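Local coordinates for T-cell surface glycoprotein CD1A1 antigen (Gallus gallus, PDB 3JVG) that probably binds lipid antigens in the groove of its MHC class I-like domain and presents them at the cell surface to T cells, at residues Pro54-Lys58 with Gly59-Val63; Thr149-Glu152 with Val153-Val156; Asn159-Cys162 with Val163-Arg167. One frame throughout, in Å; residues are numbered along the deposited sequence.

Interaction 1 of 3, residues Pro54-Lys58 with Gly59-Val63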
ATOM      1  N   PRO A  54      21.661  -5.814 -11.603  1.00 28.99           N
ATOM      2  CA  PRO A  54      23.105  -5.834 -11.549  1.00 28.96           C
ATOM      3  C   PRO A  54      23.640  -5.843 -10.131  1.00 28.58           C
ATOM      4  O   PRO A  54      24.870  -5.940  -9.941  1.00 29.47           O
ATOM      5  CB  PRO A  54      23.495  -4.505 -12.236  1.00 31.92           C
ATOM      6  CG  PRO A  54      22.193  -3.950 -12.855  1.00 29.51           C
ATOM      7  CD  PRO A  54      21.160  -4.463 -11.928  1.00 28.99           C
ATOM      8  N   SER A  55      22.752  -5.751  -9.136  1.00 25.84           N
ATOM      9  CA  SER A  55      23.224  -5.714  -7.771  1.00 25.55           C
ATOM     10  C   SER A  55      23.653  -7.092  -7.293  1.00 25.68           C
ATOM     11  O   SER A  55      24.447  -7.172  -6.378  1.00 26.00           O
ATOM     12  CB  SER A  55      22.219  -5.051  -6.814  1.00 23.55           C
ATOM     13  OG  SER A  55      21.211  -5.980  -6.418  1.00 23.62           O
ATOM     14  N   LEU A  56      23.155  -8.158  -7.927  1.00 25.16           N
ATOM     15  CA  LEU A  56      23.578  -9.540  -7.589  1.00 25.87           C
ATOM     16  C   LEU A  56      23.893 -10.291  -8.875  1.00 26.84           C
ATOM     17  O   LEU A  56      23.343  -9.942  -9.929  1.00 27.14           O
ATOM     18  CB  LEU A  56      22.447 -10.291  -6.905  1.00 24.82           C
ATOM     19  CG  LEU A  56      21.962 -10.248  -5.446  1.00 24.71           C
ATOM     20  CD1 LEU A  56      23.067 -10.010  -4.379  1.00 29.27           C
ATOM     21  CD2 LEU A  56      20.944  -9.354  -5.335  1.00 26.66           C
ATOM     22  N   PRO A  57      24.775 -11.308  -8.813  1.00 27.58           N
ATOM     23  CA  PRO A  57      24.993 -12.091 -10.028  1.00 28.09           C
ATOM     24  C   PRO A  57      23.778 -12.942 -10.410  1.00 26.89           C
ATOM     25  O   PRO A  57      22.965 -13.336  -9.562  1.00 25.74           O
ATOM     26  CB  PRO A  57      26.211 -12.997  -9.697  1.00 29.64           C
ATOM     27  CG  PRO A  57      26.477 -12.841  -8.216  1.00 29.66           C
ATOM     28  CD  PRO A  57      25.537 -11.814  -7.644  1.00 28.90           C
ATOM     29  N   LYS A  58      23.678 -13.204 -11.690  1.00 27.65           N
ATOM     30  CA  LYS A  58      22.685 -14.076 -12.241  1.00 27.57           C
ATOM     31  C   LYS A  58      22.390 -15.315 -11.356  1.00 27.16           C
ATOM     32  O   LYS A  58      21.255 -15.553 -11.019  1.00 26.20           O
ATOM     33  CB  LYS A  58      23.166 -14.485 -13.643  1.00 29.58           C
ATOM     34  CG  LYS A  58      22.158 -14.223 -14.773  1.00 36.72           C
ATOM     35  CD  LYS A  58      20.696 -14.629 -14.389  1.00 41.28           C
ATOM     36  CE  LYS A  58      19.884 -15.120 -15.614  1.00 45.79           C
ATOM     37  NZ  LYS A  58      18.404 -15.140 -15.324  1.00 47.69           N
ATOM     38  N   GLY A  59      23.400 -16.094 -10.963  1.00 27.97           N
ATOM     39  CA  GLY A  59      23.168 -17.270 -10.144  1.00 27.75           C
ATOM     40  C   GLY A  59      22.380 -16.985  -8.864  1.00 26.19           C
ATOM     41  O   GLY A  59      21.504 -17.755  -8.520  1.00 25.69           O
ATOM     42  N   ASP A  60      22.680 -15.883  -8.175  1.00 25.58           N
ATOM     43  CA  ASP A  60      21.864 -15.487  -7.029  1.00 24.23           C
ATOM     44  C   ASP A  60      20.408 -15.210  -7.392  1.00 23.27           C
ATOM     45  O   ASP A  60      19.514 -15.757  -6.742  1.00 22.56           O
ATOM     46  CB  ASP A  60      22.474 -14.302  -6.256  1.00 24.00           C
ATOM     47  CG  ASP A  60      23.652 -14.734  -5.382  1.00 28.00           C
ATOM     48  OD1 ASP A  60      24.397 -13.858  -4.908  1.00 31.78           O
ATOM     49  OD2 ASP A  60      23.858 -15.966  -5.217  1.00 32.04           O
ATOM     50  N   TRP A  61      20.181 -14.381  -8.426  1.00 23.40           N
ATOM     51  CA  TRP A  61      18.836 -14.220  -8.969  1.00 22.84           C
ATOM     52  C   TRP A  61      18.107 -15.540  -9.279  1.00 23.08           C
ATOM     53  O   TRP A  61      16.931 -15.704  -8.864  1.00 22.76           O
ATOM     54  CB  TRP A  61      18.752 -13.206 -10.123  1.00 23.23           C
ATOM     55  CG  TRP A  61      18.901 -11.822  -9.597  1.00 22.66           C
ATOM     56  CD1 TRP A  61      19.925 -10.947  -9.874  1.00 24.13           C
ATOM     57  CD2 TRP A  61      18.039 -11.150  -8.652  1.00 22.91           C
ATOM     58  NE1 TRP A  61      19.754  -9.795  -9.172  1.00 24.55           N
ATOM     59  CE2 TRP A  61      18.605  -9.886  -8.412  1.00 24.93           C
ATOM     60  CE3 TRP A  61      16.855 -11.514  -7.962  1.00 21.50           C
ATOM     61  CZ2 TRP A  61      18.018  -8.960  -7.532  1.00 23.37           C
ATOM     62  CZ3 TRP A  61      16.261 -10.602  -7.111  1.00 22.66           C
ATOM     63  CH2 TRP A  61      16.844  -9.343  -6.885  1.00 25.69           C
ATOM     64  N   ASP A  62      18.779 -16.464  -9.969  1.00 24.29           N
ATOM     65  CA  ASP A  62      18.204 -17.762 -10.251  1.00 24.78           C
ATOM     66  C   ASP A  62      17.718 -18.490  -8.978  1.00 24.09           C
ATOM     67  O   ASP A  62      16.658 -19.137  -9.003  1.00 23.84           O
ATOM     68  CB  ASP A  62      19.187 -18.691 -10.909  1.00 26.32           C
ATOM     69  CG  ASP A  62      19.662 -18.217 -12.307  1.00 28.24           C
ATOM     70  OD1 ASP A  62      19.039 -17.394 -12.992  1.00 27.30           O
ATOM     71  OD2 ASP A  62      20.702 -18.732 -12.707  1.00 28.77           O
ATOM     72  N   VAL A  63      18.544 -18.482  -7.923  1.00 23.77           N
ATOM     73  CA  VAL A  63      18.185 -19.107  -6.670  1.00 24.04           C
ATOM     74  C   VAL A  63      16.993 -18.381  -5.980  1.00 22.48           C
ATOM     75  O   VAL A  63      16.067 -19.011  -5.453  1.00 22.10           O
ATOM     76  CB  VAL A  63      19.416 -19.226  -5.704  1.00 25.66           C
ATOM     77  CG1 VAL A  63      18.973 -19.734  -4.293  1.00 24.47           C
ATOM     78  CG2 VAL A  63      20.406 -20.187  -6.286  1.00 26.90           C
TER

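Interaction 2 of 3, residues Thr149-Glu152 with Val153-Val156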
ATOM      1  N   THR A 149      13.721 -28.878   9.992  1.00 28.23           N
ATOM      2  CA  THR A 149      14.776 -28.557   9.111  1.00 26.99           C
ATOM      3  C   THR A 149      14.420 -27.297   8.350  1.00 26.36           C
ATOM      4  O   THR A 149      15.250 -26.358   8.261  1.00 25.95           O
ATOM      5  CB  THR A 149      14.988 -29.737   8.145  1.00 29.26           C
ATOM      6  OG1 THR A 149      15.406 -30.887   8.884  1.00 30.38           O
ATOM      7  CG2 THR A 149      16.009 -29.409   7.112  1.00 28.41           C
ATOM      8  N   LEU A 150      13.210 -27.255   7.775  1.00 24.64           N
ATOM      9  CA  LEU A 150      12.739 -26.034   7.102  1.00 23.10           C
ATOM     10  C   LEU A 150      12.840 -24.845   8.053  1.00 22.30           C
ATOM     11  O   LEU A 150      13.287 -23.778   7.655  1.00 21.36           O
ATOM     12  CB  LEU A 150      11.273 -26.173   6.638  1.00 22.51           C
ATOM     13  CG  LEU A 150      10.437 -24.934   6.311  1.00 22.16           C
ATOM     14  CD1 LEU A 150      11.004 -24.194   5.132  1.00 26.33           C
ATOM     15  CD2 LEU A 150       8.975 -25.310   6.011  1.00 25.41           C
ATOM     16  N   ASN A 151      12.462 -25.043   9.309  1.00 22.02           N
ATOM     17  CA  ASN A 151      12.436 -23.950  10.253  1.00 21.79           C
ATOM     18  C   ASN A 151      13.821 -23.437  10.610  1.00 22.35           C
ATOM     19  O   ASN A 151      13.966 -22.230  10.839  1.00 22.01           O
ATOM     20  CB  ASN A 151      11.683 -24.332  11.527  1.00 22.24           C
ATOM     21  CG  ASN A 151      10.216 -24.573  11.275  1.00 21.71           C
ATOM     22  OD1 ASN A 151       9.624 -24.048  10.317  1.00 20.85           O
ATOM     23  ND2 ASN A 151       9.601 -25.358  12.151  1.00 22.34           N
ATOM     24  N   GLU A 152      14.785 -24.336  10.773  1.00 23.38           N
ATOM     25  CA  GLU A 152      16.219 -23.977  10.852  1.00 24.10           C
ATOM     26  C   GLU A 152      16.689 -23.132   9.661  1.00 23.44           C
ATOM     27  O   GLU A 152      17.357 -22.141   9.846  1.00 23.53           O
ATOM     28  CB  GLU A 152      17.082 -25.243  10.950  1.00 25.38           C
ATOM     29  CG  GLU A 152      16.913 -25.898  12.294  1.00 26.34           C
ATOM     30  CD  GLU A 152      17.313 -27.369  12.316  1.00 29.92           C
ATOM     31  OE1 GLU A 152      17.822 -27.897  11.257  1.00 28.07           O
ATOM     32  OE2 GLU A 152      17.156 -27.989  13.410  1.00 31.35           O
ATOM     33  N   VAL A 153      16.326 -23.533   8.452  1.00 22.94           N
ATOM     34  CA  VAL A 153      16.667 -22.769   7.250  1.00 22.39           C
ATOM     35  C   VAL A 153      15.920 -21.413   7.219  1.00 21.31           C
ATOM     36  O   VAL A 153      16.510 -20.408   6.956  1.00 21.19           O
ATOM     37  CB  VAL A 153      16.421 -23.588   5.945  1.00 22.35           C
ATOM     38  CG1 VAL A 153      16.744 -22.754   4.669  1.00 22.79           C
ATOM     39  CG2 VAL A 153      17.264 -24.881   5.983  1.00 23.63           C
ATOM     40  N   ILE A 154      14.642 -21.392   7.568  1.00 20.71           N
ATOM     41  CA  ILE A 154      13.901 -20.085   7.673  1.00 19.88           C
ATOM     42  C   ILE A 154      14.638 -19.088   8.611  1.00 20.28           C
ATOM     43  O   ILE A 154      14.763 -17.915   8.294  1.00 19.92           O
ATOM     44  CB  ILE A 154      12.382 -20.212   8.095  1.00 19.39           C
ATOM     45  CG1 ILE A 154      11.538 -20.881   6.975  1.00 18.98           C
ATOM     46  CG2 ILE A 154      11.828 -18.785   8.484  1.00 18.87           C
ATOM     47  CD1 ILE A 154      10.206 -21.590   7.474  1.00 18.97           C
ATOM     48  N   GLN A 155      15.206 -19.584   9.699  1.00 21.21           N
ATOM     49  CA  GLN A 155      15.911 -18.725  10.652  1.00 21.90           C
ATOM     50  C   GLN A 155      17.060 -17.981  10.010  1.00 22.11           C
ATOM     51  O   GLN A 155      17.291 -16.803  10.277  1.00 22.21           O
ATOM     52  CB  GLN A 155      16.489 -19.552  11.816  1.00 23.15           C
ATOM     53  CG  GLN A 155      15.481 -19.959  12.864  1.00 23.30           C
ATOM     54  CD  GLN A 155      16.111 -20.967  13.865  1.00 25.85           C
ATOM     55  OE1 GLN A 155      16.666 -21.998  13.434  1.00 25.09           O
ATOM     56  NE2 GLN A 155      16.031 -20.668  15.165  1.00 25.55           N
ATOM     57  N   VAL A 156      17.813 -18.707   9.197  1.00 22.38           N
ATOM     58  CA  VAL A 156      18.943 -18.117   8.495  1.00 22.73           C
ATOM     59  C   VAL A 156      18.481 -17.190   7.379  1.00 21.70           C
ATOM     60  O   VAL A 156      19.136 -16.186   7.114  1.00 21.89           O
ATOM     61  CB  VAL A 156      19.886 -19.190   7.910  1.00 23.49           C
ATOM     62  CG1 VAL A 156      20.902 -18.552   7.049  1.00 23.79           C
ATOM     63  CG2 VAL A 156      20.667 -19.901   9.027  1.00 24.85           C
TER

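Interaction 3 of 3, residues Asn159-Cys162 with Val163-Arg167. With NAG (2-acetamido-2-deoxy-beta-D-glucopyranose), chain I.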
ATOM      1  N   ASN A 159      17.282 -13.986   9.322  1.00 21.45           N
ATOM      2  CA  ASN A 159      18.250 -13.232  10.132  1.00 23.31           C
ATOM      3  C   ASN A 159      19.559 -12.890   9.419  1.00 23.71           C
ATOM      4  O   ASN A 159      20.222 -11.931   9.810  1.00 23.98           O
ATOM      5  CB  ASN A 159      18.531 -13.911  11.480  1.00 24.64           C
ATOM      6  CG  ASN A 159      18.984 -12.905  12.572  1.00 31.70           C
ATOM      7  OD1 ASN A 159      18.370 -11.849  12.728  1.00 33.78           O
ATOM      8  ND2 ASN A 159      20.048 -13.240  13.324  1.00 40.27           N
ATOM      9  N   ASP A 160      19.927 -13.659   8.388  1.00 23.59           N
ATOM     10  CA  ASP A 160      21.207 -13.480   7.716  1.00 25.06           C
ATOM     11  C   ASP A 160      21.011 -13.038   6.263  1.00 24.54           C
ATOM     12  O   ASP A 160      21.412 -11.933   5.850  1.00 24.07           O
ATOM     13  CB  ASP A 160      22.043 -14.764   7.782  1.00 27.79           C
ATOM     14  CG  ASP A 160      22.257 -15.267   9.227  1.00 32.96           C
ATOM     15  OD1 ASP A 160      22.560 -14.469  10.157  1.00 38.13           O
ATOM     16  OD2 ASP A 160      22.092 -16.481   9.452  1.00 39.88           O
ATOM     17  N   THR A 161      20.362 -13.885   5.478  1.00 23.80           N
ATOM     18  CA  THR A 161      20.277 -13.598   4.085  1.00 23.60           C
ATOM     19  C   THR A 161      19.350 -12.402   3.744  1.00 22.66           C
ATOM     20  O   THR A 161      19.719 -11.568   2.919  1.00 20.90           O
ATOM     21  CB  THR A 161      20.159 -14.874   3.190  1.00 24.21           C
ATOM     22  OG1 THR A 161      19.069 -14.802   2.275  1.00 27.28           O
ATOM     23  CG2 THR A 161      20.224 -16.157   3.949  1.00 23.09           C
ATOM     24  N   CYS A 162      18.194 -12.298   4.407  1.00 22.26           N
ATOM     25  CA  CYS A 162      17.333 -11.128   4.210  1.00 23.00           C
ATOM     26  C   CYS A 162      18.055  -9.828   4.570  1.00 22.60           C
ATOM     27  O   CYS A 162      18.015  -8.885   3.804  1.00 22.86           O
ATOM     28  CB  CYS A 162      16.086 -11.227   5.079  1.00 23.81           C
ATOM     29  SG  CYS A 162      14.870 -10.124   4.507  1.00 29.46           S
ATOM     30  N   VAL A 163      18.701  -9.791   5.733  1.00 21.90           N
ATOM     31  CA  VAL A 163      19.469  -8.631   6.217  1.00 23.10           C
ATOM     32  C   VAL A 163      20.639  -8.265   5.277  1.00 24.39           C
ATOM     33  O   VAL A 163      20.841  -7.075   4.920  1.00 24.42           O
ATOM     34  CB  VAL A 163      19.997  -8.887   7.681  1.00 24.75           C
ATOM     35  CG1 VAL A 163      21.012  -7.849   8.122  1.00 26.85           C
ATOM     36  CG2 VAL A 163      18.843  -8.953   8.673  1.00 22.65           C
ATOM     37  N   ASP A 164      21.400  -9.282   4.871  1.00 24.40           N
ATOM     38  CA  ASP A 164      22.495  -9.051   3.980  1.00 25.66           C
ATOM     39  C   ASP A 164      22.019  -8.448   2.673  1.00 24.15           C
ATOM     40  O   ASP A 164      22.664  -7.548   2.151  1.00 25.49           O
ATOM     41  CB  ASP A 164      23.204 -10.341   3.665  1.00 27.58           C
ATOM     42  CG  ASP A 164      23.978 -10.917   4.866  1.00 32.96           C
ATOM     43  OD1 ASP A 164      24.048 -10.290   5.970  1.00 36.53           O
ATOM     44  OD2 ASP A 164      24.505 -12.035   4.668  1.00 37.99           O
ATOM     45  N   ILE A 165      20.943  -8.984   2.112  1.00 21.74           N
ATOM     46  CA  ILE A 165      20.392  -8.443   0.882  1.00 21.13           C
ATOM     47  C   ILE A 165      19.852  -7.018   1.103  1.00 20.90           C
ATOM     48  O   ILE A 165      20.094  -6.122   0.269  1.00 21.28           O
ATOM     49  CB  ILE A 165      19.321  -9.331   0.286  1.00 20.88           C
ATOM     50  CG1 ILE A 165      19.980 -10.632  -0.203  1.00 23.36           C
ATOM     51  CG2 ILE A 165      18.589  -8.581  -0.868  1.00 19.66           C
ATOM     52  CD1 ILE A 165      19.027 -11.791  -0.498  1.00 24.57           C
ATOM     53  N   LEU A 166      19.168  -6.814   2.226  1.00 20.68           N
ATOM     54  CA  LEU A 166      18.746  -5.468   2.617  1.00 21.85           C
ATOM     55  C   LEU A 166      19.919  -4.464   2.565  1.00 24.06           C
ATOM     56  O   LEU A 166      19.809  -3.445   1.860  1.00 23.89           O
ATOM     57  CB  LEU A 166      18.015  -5.431   4.000  1.00 21.05           C
ATOM     58  CG  LEU A 166      17.515  -4.060   4.479  1.00 22.72           C
ATOM     59  CD1 LEU A 166      16.699  -3.283   3.393  1.00 20.81           C
ATOM     60  CD2 LEU A 166      16.739  -4.056   5.813  1.00 22.25           C
ATOM     61  N   ARG A 167      21.031  -4.761   3.270  1.00 25.49           N
ATOM     62  CA  ARG A 167      22.159  -3.820   3.359  1.00 28.17           C
ATOM     63  C   ARG A 167      22.625  -3.455   1.967  1.00 28.67           C
ATOM     64  O   ARG A 167      22.881  -2.282   1.658  1.00 29.30           O
ATOM     65  CB  ARG A 167      23.351  -4.395   4.093  1.00 29.18           C
ATOM     66  CG  ARG A 167      23.080  -4.612   5.528  1.00 33.08           C
ATOM     67  CD  ARG A 167      24.364  -4.913   6.300  1.00 36.11           C
ATOM     68  NE  ARG A 167      24.363  -3.976   7.410  1.00 43.42           N
ATOM     69  CZ  ARG A 167      23.990  -4.268   8.657  1.00 46.95           C
ATOM     70  NH1 ARG A 167      23.646  -5.518   8.994  1.00 44.96           N
ATOM     71  NH2 ARG A 167      24.009  -3.307   9.585  1.00 49.86           N
TER
HETATM   72  C1  NAG I 286      20.650 -12.419  14.373  1.00 50.81           C
HETATM   73  C2  NAG I 286      20.877 -13.235  15.673  1.00 56.32           C
HETATM   74  C3  NAG I 286      21.669 -12.457  16.752  1.00 58.30           C
HETATM   75  C4  NAG I 286      23.030 -12.053  16.173  1.00 60.09           C
HETATM   76  C5  NAG I 286      22.898 -11.314  14.808  1.00 58.06           C
HETATM   77  C6  NAG I 286      24.278 -11.254  14.122  1.00 57.90           C
HETATM   78  C7  NAG I 286      19.352 -15.119  15.918  1.00 54.29           C
HETATM   79  C8  NAG I 286      18.104 -15.657  16.529  1.00 52.79           C
HETATM   80  N2  NAG I 286      19.654 -13.848  16.213  1.00 54.44           N
HETATM   81  O3  NAG I 286      21.836 -13.218  17.948  1.00 60.24           O
HETATM   82  O4  NAG I 286      23.799 -11.323  17.141  1.00 63.80           O
HETATM   83  O5  NAG I 286      21.901 -11.857  13.903  1.00 55.17           O
HETATM   84  O6  NAG I 286      24.298 -10.410  12.992  1.00 53.44           O
HETATM   85  O7  NAG I 286      20.037 -15.847  15.181  1.00 56.45           O

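Interaction 1 of 3, residues Pro54-Lys58 with Gly59-Val63
L56 packs against W61 where a helix starts: P57 is the N-cap of helix 58-82, one of the two helices flanking the groove of the MHC-like domain. From just before the cap, L56 lays CD2 against the six-membered part of the indole, 3.7 Å from W61 CZ2, while its CB comes to 3.6 Å from W61 NE1. The branch carbon CG stands 4.2 Å above the indole plane, offset toward the rim, the two side chains meeting at about a right angle. Proline suits the cap because no helical bond needs an N-H from this position and its ring restrains phi (-69°), while P57 O starts the helical series: W61 N reaches it at 3.2 Å, in the carbonyl plane. D60 OD1 lies alongside the proline ring, 3.6 Å from P57 CD. D62 N bonds to K58 O at 2.8 Å, and the K58 chain, bent at chi2 (-43°) and chi3 (-148°), brings NZ to 3.3 Å from D62 OD1 in a weak salt bridge. R53 NH2, a like charge, lies close to K58 NZ. W61 also meets Y47 edge-to-face and gives NE1 weakly to R53 O, while L56 touches L168 and F169 of helix 148-172, bridging the two helices.

Interaction 2 of 3, residues Thr149-Glu152 with Val153-Val156
L150 and I154 are joined by both backbone and side chain, in a regular alpha-helical turn where V153 N, I154 N and Q155 N bond to T149 O, L150 O and N151 O; the I154-L150 bond is the shortest of the three at 2.7 Å. The branch of L150 does the touching: its CG lies 3.5 Å from I154 CD1, and its CD1 is 3.6 Å from the same methyl. With chi1 of I154 at -68°, CG1 stands beside its own backbone N, and the extended chi2 (156°) carries CD1 back one turn to the leucine. N151 lies alongside I154, with OD1 3.8 Å from I154 CD1. This is the early part of helix 148-172, a groove-flanking helix of the MHC class I-like fold, set over the antiparallel sheet that forms its floor. The asparagine amide is used at both ends: OD1 accepts from W128 NE1 and ND2 donates to M144 O, which fixes its rotation and satisfies it in a buried place. The longer glutamine side chain lets Q155 NE2 bond to L123 O, while Q155 OE1 lies 3.3 Å from E152 CA. N151, I154 and Q155 all touch F121 of strand 116-122, whereas E152 and V153 lie on the surface.

Interaction 3 of 3, residues Asn159-Cys162 with Val163-Arg167
D164 N bonds to D160 O at 2.8 Å, with an N-H...O angle of 162°, and the D164 side chain folds over that same carbonyl. Its chi1 of -70° sets CG beside the backbone N, and the carboxylate comes close to the oxygen, OD1 lying 3.1 Å from D160 O. Both of those oxygens are acceptors, so their closeness is not itself a bond and may be mildly unfavourable. The next two backbone bonds follow, I165 N to T161 O at 3.0 Å and L166 N to C162 O at 2.8 Å, in a helix that has a wider pi-type turn at 159-162. T161 and I165 lie side by side, pointing the same way; the extended end of I165 brings CD1 to 3.5 Å from T161 O. V163 uses one branch, CG2, which rests 3.5 Å from N159 O. A beta-branched valine suits this buried place, since it fills space close to the backbone.

N159 carries an N-linked glycan: its ND2 is bonded covalently to NAG C1 at 1.5 Å. N159-D160-T161 fits the Asn-X-Ser/Thr sequon, in which asparagine takes the sugar and threonine completes the signal. Chi1 of -154° sets CG anti to the backbone N, and the side chain packs on I105 and T107 of strand 105-113. C162 SG is tied to C97 by a disulfide, the link characteristic of the alpha2 helix and the floor in MHC class I-like domains. V163 packs on I105 and on C97 of strand 89-99, L166 on L99 and L8, and I165 on L8 of strand 6-18, seating helix 148-172 on the strands beneath it.

All three contacts are local and follow one another along the chain, so none closes a long loop and none nests within or crosses another. Interaction 1 comes first, turning the chain from helix 52-55 into helix 58-82. The chain then passes through strands 89-99, 105-113, 116-122 and 127-130 and helix 135-145 before interactions 2 and 3 follow in series on helix 148-172, where V156 O and T161 N, 3.1 Å apart, probably hydrogen-bond. Interaction 2 meets the sheet at strands 116-122 and 127-130, interaction 3 at strands 6-18, 89-99 and 105-113. Interactions 1 and 3 do not touch, their nearest atoms being about 5 Å apart.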